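Local coordinates for Lmo2184 protein (Listeria monocytogenes serovar 1/2a, PDB 5JOQ), which probably binds heme as the lipid-anchored substrate-binding component of an iron-related ABC transporter at the bacterial cell surface, at residues A[41-46]-A[118-123]; A[124-129]-A[272-277]. One frame throughout, in Å; residues are numbered along the deposited sequence.

Contact 1: residues A[41-46]-A[118-123]; sequences TVAITE and LDFTSI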
# COMPACT_ATOMS: atom_id res chain seq x y z
N THR A 41 -5.15 16.72 -10.51
CA THR A 41 -5.77 15.58 -9.84
C THR A 41 -6.84 14.96 -10.72
O THR A 41 -7.39 15.60 -11.63
CB THR A 41 -6.42 15.97 -8.50
OG1 THR A 41 -7.70 16.58 -8.76
CG2 THR A 41 -5.54 16.97 -7.73
N VAL A 42 -7.15 13.69 -10.41
CA VAL A 42 -8.19 12.97 -11.15
C VAL A 42 -9.54 13.69 -11.02
O VAL A 42 -10.24 13.91 -12.02
CB VAL A 42 -8.30 11.52 -10.65
CG1 VAL A 42 -9.53 10.85 -11.28
CG2 VAL A 42 -7.03 10.73 -10.98
N ALA A 43 -9.91 14.07 -9.79
CA ALA A 43 -11.19 14.76 -9.57
C ALA A 43 -11.31 16.02 -10.42
O ALA A 43 -12.38 16.30 -10.99
CB ALA A 43 -11.36 15.10 -8.09
N ILE A 44 -10.25 16.84 -10.48
CA ILE A 44 -10.35 18.07 -11.27
C ILE A 44 -10.46 17.74 -12.75
O ILE A 44 -11.21 18.39 -13.49
CB ILE A 44 -9.14 19.00 -10.99
CG1 ILE A 44 -9.24 19.56 -9.55
CG2 ILE A 44 -9.05 20.15 -12.02
CD1 ILE A 44 -7.89 20.08 -9.04
N THR A 45 -9.72 16.71 -13.20
CA THR A 45 -9.75 16.33 -14.61
C THR A 45 -11.16 15.94 -15.03
O THR A 45 -11.61 16.26 -16.14
CB THR A 45 -8.78 15.16 -14.87
OG1 THR A 45 -7.44 15.54 -14.53
CG2 THR A 45 -8.79 14.81 -16.35
N GLU A 46 -11.87 15.22 -14.16
CA GLU A 46 -13.27 14.85 -14.43
C GLU A 46 -14.17 16.08 -14.52
O GLU A 46 -15.09 16.14 -15.36
CB GLU A 46 -13.76 13.89 -13.35
CG GLU A 46 -12.98 12.55 -13.36
CD GLU A 46 -13.32 11.65 -12.16
OE1 GLU A 46 -13.82 12.16 -11.12
OE2 GLU A 46 -13.09 10.43 -12.28
N LEU A 118 -8.35 24.77 -5.36
CA LEU A 118 -9.80 24.65 -5.26
C LEU A 118 -10.20 23.98 -3.95
O LEU A 118 -9.59 22.99 -3.56
CB LEU A 118 -10.33 23.81 -6.42
CG LEU A 118 -9.79 24.23 -7.80
CD1 LEU A 118 -10.32 23.28 -8.90
CD2 LEU A 118 -10.14 25.68 -8.09
N ASP A 119 -11.21 24.52 -3.26
CA ASP A 119 -11.60 23.99 -1.96
C ASP A 119 -12.58 22.82 -2.16
O ASP A 119 -13.76 23.03 -2.49
CB ASP A 119 -12.25 25.08 -1.11
CG ASP A 119 -12.53 24.61 0.31
OD1 ASP A 119 -12.46 23.39 0.56
OD2 ASP A 119 -12.81 25.45 1.19
N PHE A 120 -12.09 21.59 -1.98
CA PHE A 120 -12.91 20.38 -2.09
C PHE A 120 -13.19 19.73 -0.72
O PHE A 120 -13.35 18.49 -0.61
CB PHE A 120 -12.24 19.39 -3.05
CG PHE A 120 -12.36 19.80 -4.54
CD1 PHE A 120 -12.92 21.02 -4.92
CD2 PHE A 120 -11.91 18.95 -5.54
CE1 PHE A 120 -13.07 21.37 -6.30
CE2 PHE A 120 -12.02 19.29 -6.90
CZ PHE A 120 -12.58 20.48 -7.29
N THR A 121 -13.23 20.53 0.35
CA THR A 121 -13.47 19.96 1.67
C THR A 121 -14.95 19.72 1.98
O THR A 121 -15.25 19.12 3.01
CB THR A 121 -12.87 20.85 2.77
OG1 THR A 121 -13.42 22.19 2.68
CG2 THR A 121 -11.32 20.93 2.60
N SER A 122 -15.88 20.19 1.13
CA SER A 122 -17.29 19.82 1.23
C SER A 122 -17.87 19.76 -0.19
O SER A 122 -17.28 20.26 -1.14
CB SER A 122 -18.09 20.85 2.08
OG SER A 122 -18.09 22.14 1.46
N ILE A 123 -19.05 19.15 -0.32
CA ILE A 123 -19.70 19.18 -1.63
C ILE A 123 -20.05 20.62 -2.00
O ILE A 123 -19.85 21.04 -3.14
CB ILE A 123 -20.95 18.27 -1.64
CG1 ILE A 123 -20.52 16.78 -1.42
CG2 ILE A 123 -21.76 18.44 -2.97
CD1 ILE A 123 -21.72 15.81 -1.39
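In the first lobe of this Peripla_BP_2-type binding protein, the opening turn of helix 42-50 packs against the end of strand 115-118 and the loop that leaves it, with I44 lying against both L118 and F120. The evidence is apolar throughout: three side-chain contacts, no hydrogen bond across the segments, and a modest 135 Å² of buried surface. I44 CG1 does most of the touching, lying 3.9 Å from L118 CD1 and equally close to F120 CE2. It meets the phenyl ring obliquely, whereas the methyl of A43 comes in at the ring edge, near its plane, with A43 CB 4.4 Å from F120 CE2. The branch that reaches across is the one beside the backbone N of I44 (chi1 -69°); CG2 takes the position anti to that N.

Each segment also has local bonds of its own. T41 is the N-cap of the helix, its OG1 accepting from I44 N at 3.1 Å with a nearly straight N-H...O angle of 166°. T41 O receives two donors, the backbone N and the hydroxyl of T45; the hydroxyl approaches from above the carbonyl plane, T45 OG1 lying 2.9 Å from T41 O. In the loop, D119 forms an Asx turn: its OD1 accepts from T121 N and, through its syn lone pair, from the T121 hydroxyl, T121 OG1 lying 2.6 Å from D119 OD1. Both bonds come from T121, tying the D119 carboxylate to the backbone and hydroxyl two residues on.

Behind the contact, I44 also touches A39 of strand 37-39, while L118 is backbone-bonded to S96 of the central strand 93-97. Beyond the loop, S122 caps helix 123-136, and M126 and E129 of that helix pack on F120.

Contact 2: residues A[124-129]-A[272-277]; sequences ASMQTE and ASLNAP
M126 reaches from helix 123-136 onto the backbone between A272 and L274, and it makes the whole contribution of 124-129, through a side chain that is straight as far as the sulfur and then bends. CG stands anti to the backbone N (chi1 -179°) and chi2 is also anti, which carries the sulfur out from the helix. At chi3, 66°, the chain bends and lays the terminal methyl beside the peptide group that follows S273. M126 SD sits 3.8 Å from A272 CB and 3.7 Å from S273 N, while M126 CE comes to 3.5 Å from S273 O. The methyl also approaches the isobutyl group of L274, with M126 CE 4.5 Å from L274 CD2, a looser contact.

The segment receiving the methionine is the link into the C-terminal helix 276-288. A type I beta turn runs from S273 to A276, closed by A276 N bonding to S273 O at 3.0 Å, so the oxygen that meets the M126 methyl already has a polar partner. S273 OG adds a capping bond, accepting from N275 N at 3.2 Å with an N-H...O angle of 153°; the CB carrying this hydroxyl points away from 124-129, leaving the backbone of S273 to meet M126. Around the contact, L274 also touches I47 and K50 of helix 42-50, and the A272 methyl packs on Y187 of helix 187-194.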
# COMPACT_ATOMS: atom_id res chain seq x y z
N ALA A 124 -20.60 21.39 -1.05
CA ALA A 124 -20.98 22.77 -1.35
C ALA A 124 -19.78 23.60 -1.80
O ALA A 124 -19.90 24.42 -2.73
CB ALA A 124 -21.63 23.41 -0.12
N SER A 125 -18.63 23.43 -1.15
CA SER A 125 -17.45 24.17 -1.58
C SER A 125 -17.04 23.74 -2.97
O SER A 125 -16.70 24.58 -3.81
CB SER A 125 -16.29 24.00 -0.59
OG SER A 125 -16.55 24.80 0.59
N MET A 126 -17.07 22.42 -3.25
CA MET A 126 -16.77 21.96 -4.61
C MET A 126 -17.72 22.60 -5.63
O MET A 126 -17.29 23.00 -6.73
CB MET A 126 -16.87 20.42 -4.70
CG MET A 126 -16.54 19.89 -6.10
SD MET A 126 -16.69 18.09 -6.24
CE MET A 126 -18.48 17.88 -6.02
N GLN A 127 -19.01 22.67 -5.31
CA GLN A 127 -19.96 23.27 -6.24
C GLN A 127 -19.67 24.76 -6.48
O GLN A 127 -19.81 25.24 -7.61
CB GLN A 127 -21.39 23.08 -5.75
CG GLN A 127 -21.81 21.58 -5.79
CD GLN A 127 -23.29 21.47 -5.55
OE1 GLN A 127 -23.74 21.48 -4.41
NE2 GLN A 127 -24.07 21.39 -6.63
N THR A 128 -19.28 25.51 -5.45
CA THR A 128 -18.88 26.90 -5.69
C THR A 128 -17.65 26.96 -6.60
O THR A 128 -17.54 27.85 -7.48
CB THR A 128 -18.60 27.60 -4.36
OG1 THR A 128 -19.82 27.67 -3.60
CG2 THR A 128 -18.02 29.04 -4.59
N GLU A 129 -16.70 26.04 -6.42
CA GLU A 129 -15.52 26.01 -7.29
C GLU A 129 -15.91 25.70 -8.72
O GLU A 129 -15.36 26.29 -9.66
CB GLU A 129 -14.48 25.01 -6.79
CG GLU A 129 -13.89 25.35 -5.42
CD GLU A 129 -13.00 26.61 -5.38
OE1 GLU A 129 -12.85 27.33 -6.39
OE2 GLU A 129 -12.47 26.88 -4.28
N ALA A 272 -13.46 16.05 -1.98
CA ALA A 272 -14.66 15.87 -2.79
C ALA A 272 -14.31 15.60 -4.24
O ALA A 272 -13.28 16.05 -4.73
CB ALA A 272 -15.57 17.13 -2.70
N SER A 273 -15.25 14.98 -4.94
CA SER A 273 -15.19 14.71 -6.37
C SER A 273 -16.60 14.49 -6.93
O SER A 273 -17.57 14.51 -6.21
CB SER A 273 -14.29 13.53 -6.68
OG SER A 273 -14.90 12.33 -6.34
N LEU A 274 -16.67 14.25 -8.23
CA LEU A 274 -17.93 13.99 -8.91
C LEU A 274 -18.51 12.62 -8.46
O LEU A 274 -19.62 12.30 -8.78
CB LEU A 274 -17.81 14.14 -10.41
CG LEU A 274 -17.54 15.57 -10.87
CD1 LEU A 274 -17.54 15.66 -12.39
CD2 LEU A 274 -18.54 16.53 -10.27
N ASN A 275 -17.72 11.85 -7.73
CA ASN A 275 -18.15 10.59 -7.14
C ASN A 275 -19.13 10.82 -6.00
O ASN A 275 -19.76 9.90 -5.52
CB ASN A 275 -16.97 9.85 -6.50
CG ASN A 275 -16.05 9.23 -7.50
OD1 ASN A 275 -16.37 9.12 -8.66
ND2 ASN A 275 -14.90 8.80 -7.03
N ALA A 276 -19.28 12.07 -5.58
CA ALA A 276 -20.07 12.36 -4.39
C ALA A 276 -21.49 11.84 -4.38
O ALA A 276 -21.91 11.33 -3.37
CB ALA A 276 -20.04 13.85 -4.08
N PRO A 277 -22.23 11.96 -5.54
CA PRO A 277 -23.59 11.40 -5.45
C PRO A 277 -23.55 9.90 -5.15
O PRO A 277 -24.30 9.45 -4.31
CB PRO A 277 -24.20 11.69 -6.81
CG PRO A 277 -23.54 12.94 -7.22
CD PRO A 277 -22.12 12.65 -6.90

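In the fold
Both segments of contact 1 come before those of contact 2 along the chain, yet the contact centres lie about 6 Å apart, near the middle of the molecule. Segment 118-123 runs directly into 124-129, so one strand-to-helix connection serves both. Two probable hydrogen bonds join them, F120 O with A272 N at 2.8 Å and D119 N with E129 OE2 at 2.9 Å. These tie the loop after strand 115-118 to helix 123-136 and to the lead-in of helix 276-288, while helix 42-50 joins by apolar packing. The first lobe's parallel sheet and helix 42-50 are packed together with helix 123-136 and the C-terminal helix, beside helix 140-161, consistent with the two-lobed fold of the family.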